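Local coordinates for protein peroxiredoxin (Akkermansia muciniphila, PDB 6KHX) that probably reduces hydrogen peroxide and organic hydroperoxides through paired cysteines, as a typical 2-Cys peroxiredoxin that assembles into a ten-subunit ring, at residues 52-66 / 160-174. Numbering follows the deposited sequence.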
ATOM      1  N   GLU B  52     -15.281  33.675  35.252  1.00 44.21           N
ATOM      2  CA  GLU B  52     -15.347  32.265  35.628  1.00 39.93           C
ATOM      3  C   GLU B  52     -14.236  31.904  36.609  1.00 40.39           C
ATOM      4  O   GLU B  52     -14.479  31.218  37.612  1.00 39.58           O
ATOM      5  CB  GLU B  52     -15.289  31.387  34.377  1.00 35.82           C
ATOM      6  CG  GLU B  52     -16.429  31.666  33.404  1.00 37.64           C
ATOM      7  CD  GLU B  52     -16.463  30.707  32.229  1.00 39.67           C
ATOM      8  OE1 GLU B  52     -17.416  29.899  32.145  1.00 37.14           O
ATOM      9  OE2 GLU B  52     -15.533  30.757  31.395  1.00 37.57           O
ATOM     10  N   LEU B  53     -13.015  32.381  36.356  1.00 34.73           N
ATOM     11  CA  LEU B  53     -11.902  32.052  37.244  1.00 37.95           C
ATOM     12  C   LEU B  53     -12.112  32.631  38.642  1.00 46.15           C
ATOM     13  O   LEU B  53     -11.904  31.945  39.656  1.00 44.81           O
ATOM     14  CB  LEU B  53     -10.586  32.542  36.637  1.00 38.19           C
ATOM     15  CG  LEU B  53     -10.015  31.693  35.493  1.00 43.08           C
ATOM     16  CD1 LEU B  53      -9.326  32.542  34.426  1.00 34.72           C
ATOM     17  CD2 LEU B  53      -9.052  30.647  36.041  1.00 42.76           C
ATOM     18  N   ILE B  54     -12.532  33.897  38.716  1.00 47.37           N
ATOM     19  CA  ILE B  54     -12.767  34.536  40.006  1.00 44.16           C
ATOM     20  C   ILE B  54     -13.924  33.868  40.738  1.00 45.44           C
ATOM     21  O   ILE B  54     -13.851  33.635  41.951  1.00 41.71           O
ATOM     22  CB  ILE B  54     -12.999  36.045  39.822  1.00 43.28           C
ATOM     23  CG1 ILE B  54     -11.703  36.715  39.374  1.00 38.95           C
ATOM     24  CG2 ILE B  54     -13.480  36.666  41.121  1.00 43.52           C
ATOM     25  CD1 ILE B  54     -11.896  38.107  38.826  1.00 45.86           C
ATOM     26  N   GLY B  55     -15.008  33.545  40.026  1.00 41.20           N
ATOM     27  CA  GLY B  55     -16.116  32.871  40.674  1.00 39.45           C
ATOM     28  C   GLY B  55     -15.724  31.520  41.242  1.00 47.03           C
ATOM     29  O   GLY B  55     -16.136  31.160  42.348  1.00 51.03           O
ATOM     30  N   PHE B  56     -14.905  30.758  40.505  1.00 45.90           N
ATOM     31  CA  PHE B  56     -14.402  29.499  41.051  1.00 41.45           C
ATOM     32  C   PHE B  56     -13.550  29.743  42.290  1.00 42.78           C
ATOM     33  O   PHE B  56     -13.553  28.932  43.226  1.00 41.82           O
ATOM     34  CB  PHE B  56     -13.605  28.730  39.994  1.00 44.43           C
ATOM     35  CG  PHE B  56     -14.430  27.744  39.212  1.00 38.76           C
ATOM     36  CD1 PHE B  56     -14.896  26.584  39.807  1.00 36.05           C
ATOM     37  CD2 PHE B  56     -14.711  27.962  37.873  1.00 32.99           C
ATOM     38  CE1 PHE B  56     -15.656  25.677  39.090  1.00 31.45           C
ATOM     39  CE2 PHE B  56     -15.461  27.057  37.154  1.00 28.78           C
ATOM     40  CZ  PHE B  56     -15.933  25.912  37.763  1.00 29.20           C
ATOM     41  N   GLN B  57     -12.793  30.843  42.308  1.00 45.83           N
ATOM     42  CA  GLN B  57     -12.053  31.192  43.520  1.00 41.96           C
ATOM     43  C   GLN B  57     -12.997  31.465  44.688  1.00 48.01           C
ATOM     44  O   GLN B  57     -12.725  31.055  45.823  1.00 48.52           O
ATOM     45  CB  GLN B  57     -11.157  32.398  43.268  1.00 41.23           C
ATOM     46  CG  GLN B  57     -10.374  32.849  44.489  1.00 47.07           C
ATOM     47  CD  GLN B  57      -9.379  31.809  44.978  1.00 46.99           C
ATOM     48  OE1 GLN B  57      -8.719  31.138  44.182  1.00 45.88           O
ATOM     49  NE2 GLN B  57      -9.253  31.685  46.292  1.00 42.21           N
ATOM     50  N   GLU B  58     -14.108  32.168  44.433  1.00 46.12           N
ATOM     51  CA  GLU B  58     -15.026  32.522  45.514  1.00 48.24           C
ATOM     52  C   GLU B  58     -15.713  31.293  46.094  1.00 51.15           C
ATOM     53  O   GLU B  58     -16.024  31.262  47.291  1.00 49.85           O
ATOM     54  CB  GLU B  58     -16.095  33.509  45.022  1.00 51.43           C
ATOM     55  CG  GLU B  58     -15.604  34.739  44.253  1.00 50.32           C
ATOM     56  CD  GLU B  58     -14.881  35.767  45.113  1.00 67.12           C
ATOM     57  OE1 GLU B  58     -14.420  35.425  46.222  1.00 71.97           O
ATOM     58  OE2 GLU B  58     -14.774  36.934  44.673  1.00 73.81           O
ATOM     59  N   ALA B  59     -15.968  30.286  45.263  1.00 49.70           N
ATOM     60  CA  ALA B  59     -16.617  29.053  45.681  1.00 46.24           C
ATOM     61  C   ALA B  59     -15.621  27.967  46.075  1.00 43.02           C
ATOM     62  O   ALA B  59     -16.013  26.806  46.221  1.00 45.96           O
ATOM     63  CB  ALA B  59     -17.536  28.544  44.566  1.00 39.86           C
ATOM     64  N   LEU B  60     -14.343  28.314  46.244  1.00 40.78           N
ATOM     65  CA  LEU B  60     -13.335  27.287  46.474  1.00 45.48           C
ATOM     66  C   LEU B  60     -13.627  26.487  47.736  1.00 46.77           C
ATOM     67  O   LEU B  60     -13.352  25.283  47.781  1.00 50.75           O
ATOM     68  CB  LEU B  60     -11.946  27.918  46.553  1.00 43.83           C
ATOM     69  CG  LEU B  60     -10.774  26.949  46.388  1.00 42.24           C
ATOM     70  CD1 LEU B  60     -10.961  26.097  45.141  1.00 44.79           C
ATOM     71  CD2 LEU B  60      -9.452  27.698  46.343  1.00 45.86           C
ATOM     72  N   GLY B  61     -14.198  27.125  48.758  1.00 47.04           N
ATOM     73  CA  GLY B  61     -14.511  26.403  49.980  1.00 42.85           C
ATOM     74  C   GLY B  61     -15.564  25.333  49.769  1.00 45.41           C
ATOM     75  O   GLY B  61     -15.485  24.247  50.351  1.00 49.16           O
ATOM     76  N   GLU B  62     -16.556  25.618  48.921  1.00 44.41           N
ATOM     77  CA  GLU B  62     -17.593  24.633  48.631  1.00 47.27           C
ATOM     78  C   GLU B  62     -17.015  23.381  47.979  1.00 48.09           C
ATOM     79  O   GLU B  62     -17.492  22.267  48.232  1.00 41.96           O
ATOM     80  CB  GLU B  62     -18.660  25.252  47.724  1.00 45.76           C
ATOM     81  CG  GLU B  62     -19.448  26.369  48.378  1.00 50.66           C
ATOM     82  CD  GLU B  62     -20.184  25.916  49.625  1.00 62.96           C
ATOM     83  OE1 GLU B  62     -20.916  24.899  49.560  1.00 58.23           O
ATOM     84  OE2 GLU B  62     -20.005  26.567  50.680  1.00 62.44           O
ATOM     85  N   PHE B  63     -15.979  23.538  47.149  1.00 46.26           N
ATOM     86  CA  PHE B  63     -15.345  22.368  46.551  1.00 45.39           C
ATOM     87  C   PHE B  63     -14.394  21.687  47.526  1.00 46.84           C
ATOM     88  O   PHE B  63     -14.315  20.454  47.548  1.00 46.69           O
ATOM     89  CB  PHE B  63     -14.624  22.761  45.263  1.00 40.64           C
ATOM     90  CG  PHE B  63     -15.552  23.169  44.154  1.00 37.49           C
ATOM     91  CD1 PHE B  63     -16.242  22.212  43.425  1.00 34.70           C
ATOM     92  CD2 PHE B  63     -15.746  24.505  43.848  1.00 38.69           C
ATOM     93  CE1 PHE B  63     -17.105  22.579  42.406  1.00 31.20           C
ATOM     94  CE2 PHE B  63     -16.610  24.879  42.829  1.00 36.13           C
ATOM     95  CZ  PHE B  63     -17.287  23.912  42.108  1.00 34.75           C
ATOM     96  N   ASP B  64     -13.686  22.467  48.352  1.00 43.25           N
ATOM     97  CA  ASP B  64     -12.827  21.872  49.375  1.00 49.12           C
ATOM     98  C   ASP B  64     -13.627  20.969  50.307  1.00 50.44           C
ATOM     99  O   ASP B  64     -13.176  19.871  50.652  1.00 44.38           O
ATOM    100  CB  ASP B  64     -12.101  22.956  50.179  1.00 52.73           C
ATOM    101  CG  ASP B  64     -11.075  23.717  49.351  1.00 63.64           C
ATOM    102  OD1 ASP B  64     -10.530  23.136  48.387  1.00 78.13           O
ATOM    103  OD2 ASP B  64     -10.805  24.897  49.666  1.00 62.71           O
ATOM    104  N   LYS B  65     -14.815  21.421  50.735  1.00 47.32           N
ATOM    105  CA  LYS B  65     -15.634  20.588  51.613  1.00 47.13           C
ATOM    106  C   LYS B  65     -15.991  19.259  50.962  1.00 47.46           C
ATOM    107  O   LYS B  65     -16.202  18.263  51.663  1.00 44.46           O
ATOM    108  CB  LYS B  65     -16.915  21.320  52.019  1.00 49.00           C
ATOM    109  CG  LYS B  65     -16.700  22.613  52.780  1.00 53.48           C
ATOM    110  CD  LYS B  65     -18.016  23.168  53.318  1.00 54.02           C
ATOM    111  CE  LYS B  65     -19.102  23.206  52.261  1.00 58.32           C
ATOM    112  NZ  LYS B  65     -20.346  23.817  52.806  1.00 59.15           N
ATOM    113  N   ARG B  66     -16.057  19.216  49.632  1.00 46.33           N
ATOM    114  CA  ARG B  66     -16.430  18.008  48.912  1.00 39.21           C
ATOM    115  C   ARG B  66     -15.236  17.236  48.356  1.00 39.70           C
ATOM    116  O   ARG B  66     -15.424  16.359  47.503  1.00 34.25           O
ATOM    117  CB  ARG B  66     -17.412  18.352  47.795  1.00 36.63           C
ATOM    118  CG  ARG B  66     -18.844  18.491  48.273  1.00 37.61           C
ATOM    119  CD  ARG B  66     -19.680  19.228  47.258  1.00 35.85           C
ATOM    120  NE  ARG B  66     -19.877  20.610  47.665  1.00 42.49           N
ATOM    121  CZ  ARG B  66     -21.051  21.130  47.998  1.00 40.78           C
ATOM    122  NH1 ARG B  66     -22.149  20.387  47.945  1.00 38.47           N
ATOM    123  NH2 ARG B  66     -21.126  22.402  48.366  1.00 41.82           N
ATOM    124  N   GLY B 160     -20.849  31.899  29.548  1.00 38.68           N
ATOM    125  CA  GLY B 160     -20.188  31.504  30.779  1.00 41.55           C
ATOM    126  C   GLY B 160     -20.888  30.344  31.461  1.00 41.21           C
ATOM    127  O   GLY B 160     -22.081  30.095  31.282  1.00 40.27           O
ATOM    128  N   ARG B 161     -20.124  29.624  32.268  1.00 40.31           N
ATOM    129  CA  ARG B 161     -20.632  28.410  32.885  1.00 40.94           C
ATOM    130  C   ARG B 161     -21.292  28.749  34.219  1.00 41.72           C
ATOM    131  O   ARG B 161     -21.432  29.917  34.591  1.00 45.09           O
ATOM    132  CB  ARG B 161     -19.506  27.388  33.017  1.00 32.14           C
ATOM    133  CG  ARG B 161     -19.129  26.751  31.691  1.00 28.94           C
ATOM    134  CD  ARG B 161     -17.738  26.165  31.700  1.00 29.99           C
ATOM    135  NE  ARG B 161     -16.726  27.212  31.598  1.00 32.97           N
ATOM    136  CZ  ARG B 161     -15.442  26.979  31.351  1.00 36.87           C
ATOM    137  NH1 ARG B 161     -15.023  25.731  31.165  1.00 30.43           N
ATOM    138  NH2 ARG B 161     -14.583  27.992  31.272  1.00 30.96           N
ATOM    139  N   SER B 162     -21.701  27.720  34.956  1.00 40.43           N
ATOM    140  CA  SER B 162     -22.448  27.881  36.196  1.00 39.59           C
ATOM    141  C   SER B 162     -21.809  27.021  37.272  1.00 39.23           C
ATOM    142  O   SER B 162     -21.716  25.799  37.118  1.00 47.02           O
ATOM    143  CB  SER B 162     -23.915  27.487  35.995  1.00 41.07           C
ATOM    144  OG  SER B 162     -24.499  27.041  37.206  1.00 44.99           O
ATOM    145  N   ILE B 163     -21.400  27.654  38.370  1.00 40.48           N
ATOM    146  CA  ILE B 163     -20.841  26.915  39.497  1.00 38.66           C
ATOM    147  C   ILE B 163     -21.888  26.023  40.143  1.00 38.59           C
ATOM    148  O   ILE B 163     -21.570  24.922  40.616  1.00 36.72           O
ATOM    149  CB  ILE B 163     -20.230  27.902  40.506  1.00 43.20           C
ATOM    150  CG1 ILE B 163     -19.016  28.586  39.875  1.00 45.22           C
ATOM    151  CG2 ILE B 163     -19.923  27.225  41.846  1.00 39.81           C
ATOM    152  CD1 ILE B 163     -18.016  29.084  40.876  1.00 49.49           C
ATOM    153  N   ASP B 164     -23.147  26.468  40.171  1.00 40.26           N
ATOM    154  CA  ASP B 164     -24.188  25.671  40.806  1.00 35.61           C
ATOM    155  C   ASP B 164     -24.329  24.314  40.134  1.00 39.58           C
ATOM    156  O   ASP B 164     -24.455  23.294  40.818  1.00 36.94           O
ATOM    157  CB  ASP B 164     -25.516  26.423  40.792  1.00 39.98           C
ATOM    158  CG  ASP B 164     -25.479  27.679  41.634  1.00 48.74           C
ATOM    159  OD1 ASP B 164     -24.689  27.727  42.601  1.00 42.67           O
ATOM    160  OD2 ASP B 164     -26.249  28.615  41.337  1.00 69.00           O
ATOM    161  N   GLU B 165     -24.300  24.276  38.796  1.00 43.22           N
ATOM    162  CA  GLU B 165     -24.426  23.003  38.089  1.00 41.69           C
ATOM    163  C   GLU B 165     -23.223  22.101  38.348  1.00 41.31           C
ATOM    164  O   GLU B 165     -23.372  20.879  38.481  1.00 39.97           O
ATOM    165  CB  GLU B 165     -24.608  23.246  36.590  1.00 48.87           C
ATOM    166  CG  GLU B 165     -24.847  21.981  35.744  1.00 51.24           C
ATOM    167  CD  GLU B 165     -26.064  21.166  36.180  1.00 51.85           C
ATOM    168  OE1 GLU B 165     -27.030  21.750  36.724  1.00 51.40           O
ATOM    169  OE2 GLU B 165     -26.058  19.934  35.960  1.00 47.80           O
ATOM    170  N   ALA B 166     -22.023  22.680  38.437  1.00 32.95           N
ATOM    171  CA  ALA B 166     -20.847  21.876  38.748  1.00 36.96           C
ATOM    172  C   ALA B 166     -20.969  21.246  40.133  1.00 41.66           C
ATOM    173  O   ALA B 166     -20.750  20.039  40.306  1.00 36.04           O
ATOM    174  CB  ALA B 166     -19.588  22.736  38.648  1.00 28.96           C
ATOM    175  N   ILE B 167     -21.341  22.051  41.131  1.00 37.43           N
ATOM    176  CA  ILE B 167     -21.522  21.527  42.481  1.00 35.09           C
ATOM    177  C   ILE B 167     -22.643  20.491  42.516  1.00 33.87           C
ATOM    178  O   ILE B 167     -22.546  19.479  43.218  1.00 34.80           O
ATOM    179  CB  ILE B 167     -21.749  22.683  43.472  1.00 39.92           C
ATOM    180  CG1 ILE B 167     -20.424  23.415  43.694  1.00 35.84           C
ATOM    181  CG2 ILE B 167     -22.316  22.178  44.793  1.00 38.93           C
ATOM    182  CD1 ILE B 167     -20.542  24.669  44.491  1.00 46.67           C
ATOM    183  N   ARG B 168     -23.721  20.723  41.765  1.00 33.47           N
ATOM    184  CA  ARG B 168     -24.830  19.773  41.759  1.00 32.48           C
ATOM    185  C   ARG B 168     -24.391  18.429  41.201  1.00 34.08           C
ATOM    186  O   ARG B 168     -24.742  17.376  41.745  1.00 34.14           O
ATOM    187  CB  ARG B 168     -25.997  20.323  40.940  1.00 30.26           C
ATOM    188  CG  ARG B 168     -27.279  19.531  41.099  1.00 34.49           C
ATOM    189  CD  ARG B 168     -28.313  19.912  40.058  1.00 34.40           C
ATOM    190  NE  ARG B 168     -28.010  19.340  38.750  1.00 38.14           N
ATOM    191  CZ  ARG B 168     -28.398  18.127  38.361  1.00 36.05           C
ATOM    192  NH1 ARG B 168     -29.107  17.367  39.182  1.00 38.08           N
ATOM    193  NH2 ARG B 168     -28.084  17.672  37.152  1.00 29.95           N
ATOM    194  N   VAL B 169     -23.619  18.447  40.111  1.00 31.43           N
ATOM    195  CA  VAL B 169     -23.137  17.201  39.529  1.00 31.76           C
ATOM    196  C   VAL B 169     -22.159  16.511  40.477  1.00 33.00           C
ATOM    197  O   VAL B 169     -22.159  15.280  40.597  1.00 29.07           O
ATOM    198  CB  VAL B 169     -22.513  17.467  38.145  1.00 34.77           C
ATOM    199  CG1 VAL B 169     -21.985  16.185  37.556  1.00 33.23           C
ATOM    200  CG2 VAL B 169     -23.546  18.062  37.208  1.00 38.31           C
ATOM    201  N   VAL B 170     -21.325  17.286  41.175  1.00 29.56           N
ATOM    202  CA  VAL B 170     -20.440  16.696  42.177  1.00 28.11           C
ATOM    203  C   VAL B 170     -21.254  15.979  43.247  1.00 34.27           C
ATOM    204  O   VAL B 170     -20.958  14.836  43.619  1.00 40.40           O
ATOM    205  CB  VAL B 170     -19.529  17.769  42.797  1.00 31.19           C
ATOM    206  CG1 VAL B 170     -18.853  17.225  44.048  1.00 28.23           C
ATOM    207  CG2 VAL B 170     -18.491  18.230  41.788  1.00 32.79           C
ATOM    208  N   ASP B 171     -22.292  16.646  43.760  1.00 33.67           N
ATOM    209  CA  ASP B 171     -23.119  16.037  44.796  1.00 34.80           C
ATOM    210  C   ASP B 171     -23.805  14.782  44.279  1.00 35.31           C
ATOM    211  O   ASP B 171     -23.919  13.790  45.005  1.00 39.50           O
ATOM    212  CB  ASP B 171     -24.142  17.041  45.333  1.00 29.93           C
ATOM    213  CG  ASP B 171     -23.513  18.086  46.240  1.00 39.76           C
ATOM    214  OD1 ASP B 171     -22.436  17.809  46.821  1.00 41.82           O
ATOM    215  OD2 ASP B 171     -24.095  19.183  46.384  1.00 44.23           O
ATOM    216  N   ALA B 172     -24.262  14.799  43.027  1.00 29.96           N
ATOM    217  CA  ALA B 172     -24.898  13.608  42.474  1.00 32.31           C
ATOM    218  C   ALA B 172     -23.906  12.451  42.361  1.00 35.61           C
ATOM    219  O   ALA B 172     -24.226  11.309  42.724  1.00 36.99           O
ATOM    220  CB  ALA B 172     -25.518  13.924  41.115  1.00 24.25           C
ATOM    221  N   LEU B 173     -22.696  12.723  41.865  1.00 31.07           N
ATOM    222  CA  LEU B 173     -21.701  11.661  41.751  1.00 34.89           C
ATOM    223  C   LEU B 173     -21.375  11.076  43.119  1.00 37.25           C
ATOM    224  O   LEU B 173     -21.332   9.850  43.291  1.00 33.43           O
ATOM    225  CB  LEU B 173     -20.430  12.184  41.081  1.00 32.11           C
ATOM    226  CG  LEU B 173     -19.274  11.173  41.129  1.00 32.18           C
ATOM    227  CD1 LEU B 173     -19.634   9.939  40.331  1.00 26.09           C
ATOM    228  CD2 LEU B 173     -17.951  11.760  40.647  1.00 34.23           C
ATOM    229  N   GLN B 174     -21.160  11.943  44.112  1.00 34.73           N
ATOM    230  CA  GLN B 174     -20.807  11.465  45.445  1.00 33.67           C
ATOM    231  C   GLN B 174     -21.964  10.703  46.083  1.00 37.31           C
ATOM    232  O   GLN B 174     -21.748   9.700  46.774  1.00 38.30           O
ATOM    233  CB  GLN B 174     -20.371  12.637  46.323  1.00 32.21           C
ATOM    234  CG  GLN B 174     -18.997  13.180  45.950  1.00 32.15           C
ATOM    235  CD  GLN B 174     -18.615  14.422  46.730  1.00 34.55           C
ATOM    236  OE1 GLN B 174     -19.429  14.983  47.465  1.00 43.94           O
ATOM    237  NE2 GLN B 174     -17.366  14.853  46.583  1.00 33.60           N
TER
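Arg-161, in the loop leading into helix 163-179, grips Glu-52 of helix 48-58 side-on and so pins two neighbouring helices of the thioredoxin-like peroxiredoxin fold. Its NE and NH2 each take one carboxylate oxygen, both N-H directions nearly straight (173°), though the donors sit above the carboxylate plane. The backbone N of Arg-161 reaches Glu-52 OE1 at 2.7 Å from the opposite face, and Arg-138 of strand 138-143 binds OE2, tying the buried carboxylate to the central sheet. Two residues on, as the helix starts, Ile-163 sends CD1 over a face of the Phe-56 ring and against Ala-59 CB (3.8 Å), while its CG2 branch leans on Phe-63. Ala-166 CB meets the edge of that second ring. Ile-167 parts its branches: CG1 packs on Phe-63 CZ at 3.6 Å, whereas CG2, anti to the backbone N, lies over the centre of the Arg-66 guanidinium, 3.5 Å above its plane. Here helices 60-65 and 163-174 run almost parallel, 6° apart. Val-170 CG1 packs against Arg-66 CD, Asp-171 OD1 accepts from Arg-66 NH1 through its syn lone pair, and Arg-66 NH2 bridges to Glu-62 OE1 (2.8 Å). A methionine at Arg-66 would probably cost Ile-167 CG2 its flat partner and Asp-171 its cation, leaving Glu-62 with the weak bridge to Lys-65. Gln-174 NE2 donates to Arg-66 O at 2.6 Å, in the carbonyl plane and on a lone pair.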